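PDB 1VQ0: 33 kDa chaperonin from Thermotoga maritima, which probably acts as a redox-regulated molecular chaperone that keeps thermally unfolding and oxidatively damaged proteins from aggregating. Local coordinates for residues A[124-129]-A[138-143]. Residues are numbered along the deposited sequence; the frame is centred on the assembly and turned at random.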
ATOM      1  N   VAL A 124       6.668   8.376   5.253  1.00 32.21           N
ATOM      2  CA  VAL A 124       5.546   7.946   4.412  1.00 32.45           C
ATOM      3  C   VAL A 124       4.222   7.954   5.216  1.00 32.62           C
ATOM      4  O   VAL A 124       4.199   7.904   6.443  1.00 33.05           O
ATOM      5  CB  VAL A 124       5.773   6.474   3.822  1.00 29.89           C
ATOM      6  CG1 VAL A 124       7.024   6.382   3.129  1.00 29.54           C
ATOM      7  CG2 VAL A 124       5.720   5.380   4.886  1.00 29.08           C
ATOM      8  N   LEU A 125       3.128   8.009   4.475  1.00 32.50           N
ATOM      9  CA  LEU A 125       1.816   7.863   5.047  1.00 33.10           C
ATOM     10  C   LEU A 125       1.092   6.673   4.408  1.00 32.64           C
ATOM     11  O   LEU A 125       1.075   6.542   3.217  1.00 32.15           O
ATOM     12  CB  LEU A 125       1.045   9.156   4.862  1.00 33.88           C
ATOM     13  CG  LEU A 125      -0.420   9.233   5.309  1.00 34.71           C
ATOM     14  CD1 LEU A 125      -0.837  10.715   5.411  1.00 38.32           C
ATOM     15  CD2 LEU A 125      -1.297   8.562   4.341  1.00 32.92           C
ATOM     16  N   ARG A 126       0.560   5.811   5.267  1.00 34.50           N
ATOM     17  CA  ARG A 126      -0.236   4.632   4.954  1.00 34.57           C
ATOM     18  C   ARG A 126      -1.658   4.776   5.456  1.00 33.67           C
ATOM     19  O   ARG A 126      -1.865   5.279   6.533  1.00 33.08           O
ATOM     20  CB  ARG A 126       0.359   3.360   5.607  1.00 33.05           C
ATOM     21  CG  ARG A 126       1.490   2.861   4.882  1.00 41.05           C
ATOM     22  CD  ARG A 126       2.094   1.548   5.328  1.00 46.07           C
ATOM     23  NE  ARG A 126       2.746   1.741   6.578  1.00 49.50           N
ATOM     24  CZ  ARG A 126       4.020   1.985   6.778  1.00 44.32           C
ATOM     25  NH1 ARG A 126       4.876   2.045   5.806  1.00 41.56           N
ATOM     26  NH2 ARG A 126       4.436   2.130   8.017  1.00 37.82           N
ATOM     27  N   VAL A 127      -2.605   4.326   4.639  1.00 32.35           N
ATOM     28  CA  VAL A 127      -4.005   4.143   5.028  1.00 32.40           C
ATOM     29  C   VAL A 127      -4.406   2.692   4.793  1.00 32.29           C
ATOM     30  O   VAL A 127      -4.311   2.169   3.665  1.00 31.74           O
ATOM     31  CB  VAL A 127      -4.928   5.141   4.366  1.00 31.51           C
ATOM     32  CG1 VAL A 127      -6.427   4.845   4.676  1.00 31.01           C
ATOM     33  CG2 VAL A 127      -4.515   6.548   4.816  1.00 33.07           C
ATOM     34  N   VAL A 128      -4.805   2.057   5.892  1.00 32.96           N
ATOM     35  CA  VAL A 128      -5.307   0.663   5.933  1.00 32.73           C
ATOM     36  C   VAL A 128      -6.821   0.689   6.043  1.00 32.78           C
ATOM     37  O   VAL A 128      -7.375   1.320   6.934  1.00 31.89           O
ATOM     38  CB  VAL A 128      -4.727  -0.094   7.113  1.00 30.96           C
ATOM     39  CG1 VAL A 128      -5.072  -1.528   7.093  1.00 31.74           C
ATOM     40  CG2 VAL A 128      -3.202   0.071   7.093  1.00 31.89           C
ATOM     41  N   ARG A 129      -7.476   0.049   5.087  1.00 33.04           N
ATOM     42  CA  ARG A 129      -8.918  -0.056   5.077  1.00 33.24           C
ATOM     43  C   ARG A 129      -9.308  -1.513   5.315  1.00 33.67           C
ATOM     44  O   ARG A 129      -9.140  -2.380   4.485  1.00 30.82           O
ATOM     45  CB  ARG A 129      -9.453   0.425   3.772  1.00 32.70           C
ATOM     46  CG  ARG A 129      -9.449   1.934   3.661  1.00 34.26           C
ATOM     47  CD  ARG A 129     -10.910   2.406   3.680  1.00 44.31           C
ATOM     48  NE  ARG A 129     -11.354   2.721   2.382  1.00 39.62           N
ATOM     49  CZ  ARG A 129     -12.600   2.875   1.966  1.00 38.97           C
ATOM     50  NH1 ARG A 129     -13.707   2.682   2.648  1.00 35.22           N
ATOM     51  NH2 ARG A 129     -12.729   3.190   0.735  1.00 38.31           N
ATOM     52  N   VAL A 138      -4.470  -1.543   1.555  1.00 31.76           N
ATOM     53  CA  VAL A 138      -3.422  -0.654   2.088  1.00 33.15           C
ATOM     54  C   VAL A 138      -2.872   0.218   0.954  1.00 34.59           C
ATOM     55  O   VAL A 138      -2.564  -0.270  -0.138  1.00 33.98           O
ATOM     56  CB  VAL A 138      -2.190  -1.370   2.689  1.00 32.43           C
ATOM     57  CG1 VAL A 138      -1.266  -0.350   3.384  1.00 31.66           C
ATOM     58  CG2 VAL A 138      -2.542  -2.527   3.598  1.00 30.55           C
ATOM     59  N   SER A 139      -2.714   1.501   1.243  1.00 35.00           N
ATOM     60  CA  SER A 139      -2.208   2.426   0.278  1.00 35.92           C
ATOM     61  C   SER A 139      -1.183   3.293   0.962  1.00 34.26           C
ATOM     62  O   SER A 139      -1.438   3.797   2.021  1.00 36.75           O
ATOM     63  CB  SER A 139      -3.397   3.167  -0.376  1.00 36.09           C
ATOM     64  OG  SER A 139      -2.945   4.242  -1.195  1.00 45.63           O
ATOM     65  N   GLN A 140       0.003   3.420   0.354  1.00 33.44           N
ATOM     66  CA  GLN A 140       1.148   4.180   0.862  1.00 31.02           C
ATOM     67  C   GLN A 140       1.612   5.273  -0.098  1.00 31.58           C
ATOM     68  O   GLN A 140       1.769   5.068  -1.281  1.00 30.78           O
ATOM     69  CB  GLN A 140       2.317   3.260   1.197  1.00 30.05           C
ATOM     70  CG  GLN A 140       3.509   4.002   1.807  1.00 29.82           C
ATOM     71  CD  GLN A 140       4.734   3.126   2.022  1.00 32.27           C
ATOM     72  OE1 GLN A 140       4.624   2.118   2.698  1.00 36.17           O
ATOM     73  NE2 GLN A 140       5.889   3.479   1.401  1.00 29.10           N
ATOM     74  N   VAL A 141       1.783   6.469   0.444  1.00 31.55           N
ATOM     75  CA  VAL A 141       2.238   7.621  -0.319  1.00 31.20           C
ATOM     76  C   VAL A 141       3.381   8.310   0.447  1.00 29.95           C
ATOM     77  O   VAL A 141       3.416   8.234   1.664  1.00 28.51           O
ATOM     78  CB  VAL A 141       1.063   8.604  -0.642  1.00 32.11           C
ATOM     79  CG1 VAL A 141      -0.002   7.941  -1.488  1.00 30.75           C
ATOM     80  CG2 VAL A 141       0.487   9.247   0.606  1.00 27.63           C
ATOM     81  N   PRO A 142       4.269   9.012  -0.249  1.00 28.56           N
ATOM     82  CA  PRO A 142       5.266   9.774   0.418  1.00 29.37           C
ATOM     83  C   PRO A 142       4.635  10.964   1.122  1.00 29.97           C
ATOM     84  O   PRO A 142       3.574  11.409   0.704  1.00 29.33           O
ATOM     85  CB  PRO A 142       6.247  10.186  -0.685  1.00 30.69           C
ATOM     86  CG  PRO A 142       5.487   9.972  -2.000  1.00 28.47           C
ATOM     87  CD  PRO A 142       4.305   9.166  -1.692  1.00 28.23           C
ATOM     88  N   LEU A 143       5.251  11.403   2.230  1.00 30.82           N
ATOM     89  CA  LEU A 143       4.721  12.564   2.956  1.00 31.62           C
ATOM     90  C   LEU A 143       4.962  13.768   2.073  1.00 31.99           C
ATOM     91  O   LEU A 143       5.898  13.801   1.318  1.00 30.91           O
ATOM     92  CB  LEU A 143       5.390  12.740   4.306  1.00 31.11           C
ATOM     93  CG  LEU A 143       5.068  11.749   5.377  1.00 29.78           C
ATOM     94  CD1 LEU A 143       6.104  11.958   6.586  1.00 30.25           C
ATOM     95  CD2 LEU A 143       3.596  11.883   5.866  1.00 27.16           C
TER
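Leu-125 and Val-141 exchange two nearly straight backbone hydrogen bonds, Leu-125 N to Val-141 O at 2.8 Å and Val-141 N to Leu-125 O at 2.9 Å. Val-127 and Ser-139 repeat the exchange, although the bond from Ser-139 N to Val-127 O is more bent, with 152° at the hydrogen. Among the side chains, Arg-126 and Gln-140 run alongside each other from a non-hydrogen-bonded pair, CG of Arg-126 lying 3.8 Å from CB of Gln-140. A bend at chi3 (-70°) brings the NH1 edge of the guanidinium to the amide oxygen of Gln-140, and NH1 donates to OE1 at 3.1 Å; OE1 lies in the guanidinium plane, whereas NH1 stands well above the plane of the amide carbonyl. NH2 of Arg-126 forms salt bridges with Asp-75 and Glu-77. The two strands form a beta hairpin at one end of the chain's large sheet, and residues 138-140 extend it through an antiparallel ladder with the second subunit. With an alanine in place of Gln-140, NH1 would probably lose this acceptor and the methyls of Val-124 the amide they pack on. Apolar contacts line the opposite face, where Leu-125 CD2 meets Val-141 CG2 at 4.2 Å; beyond the strand end, Leu-143 CD2 packs 3.9 Å from Leu-125 CB, and helix 149-160 covers this side.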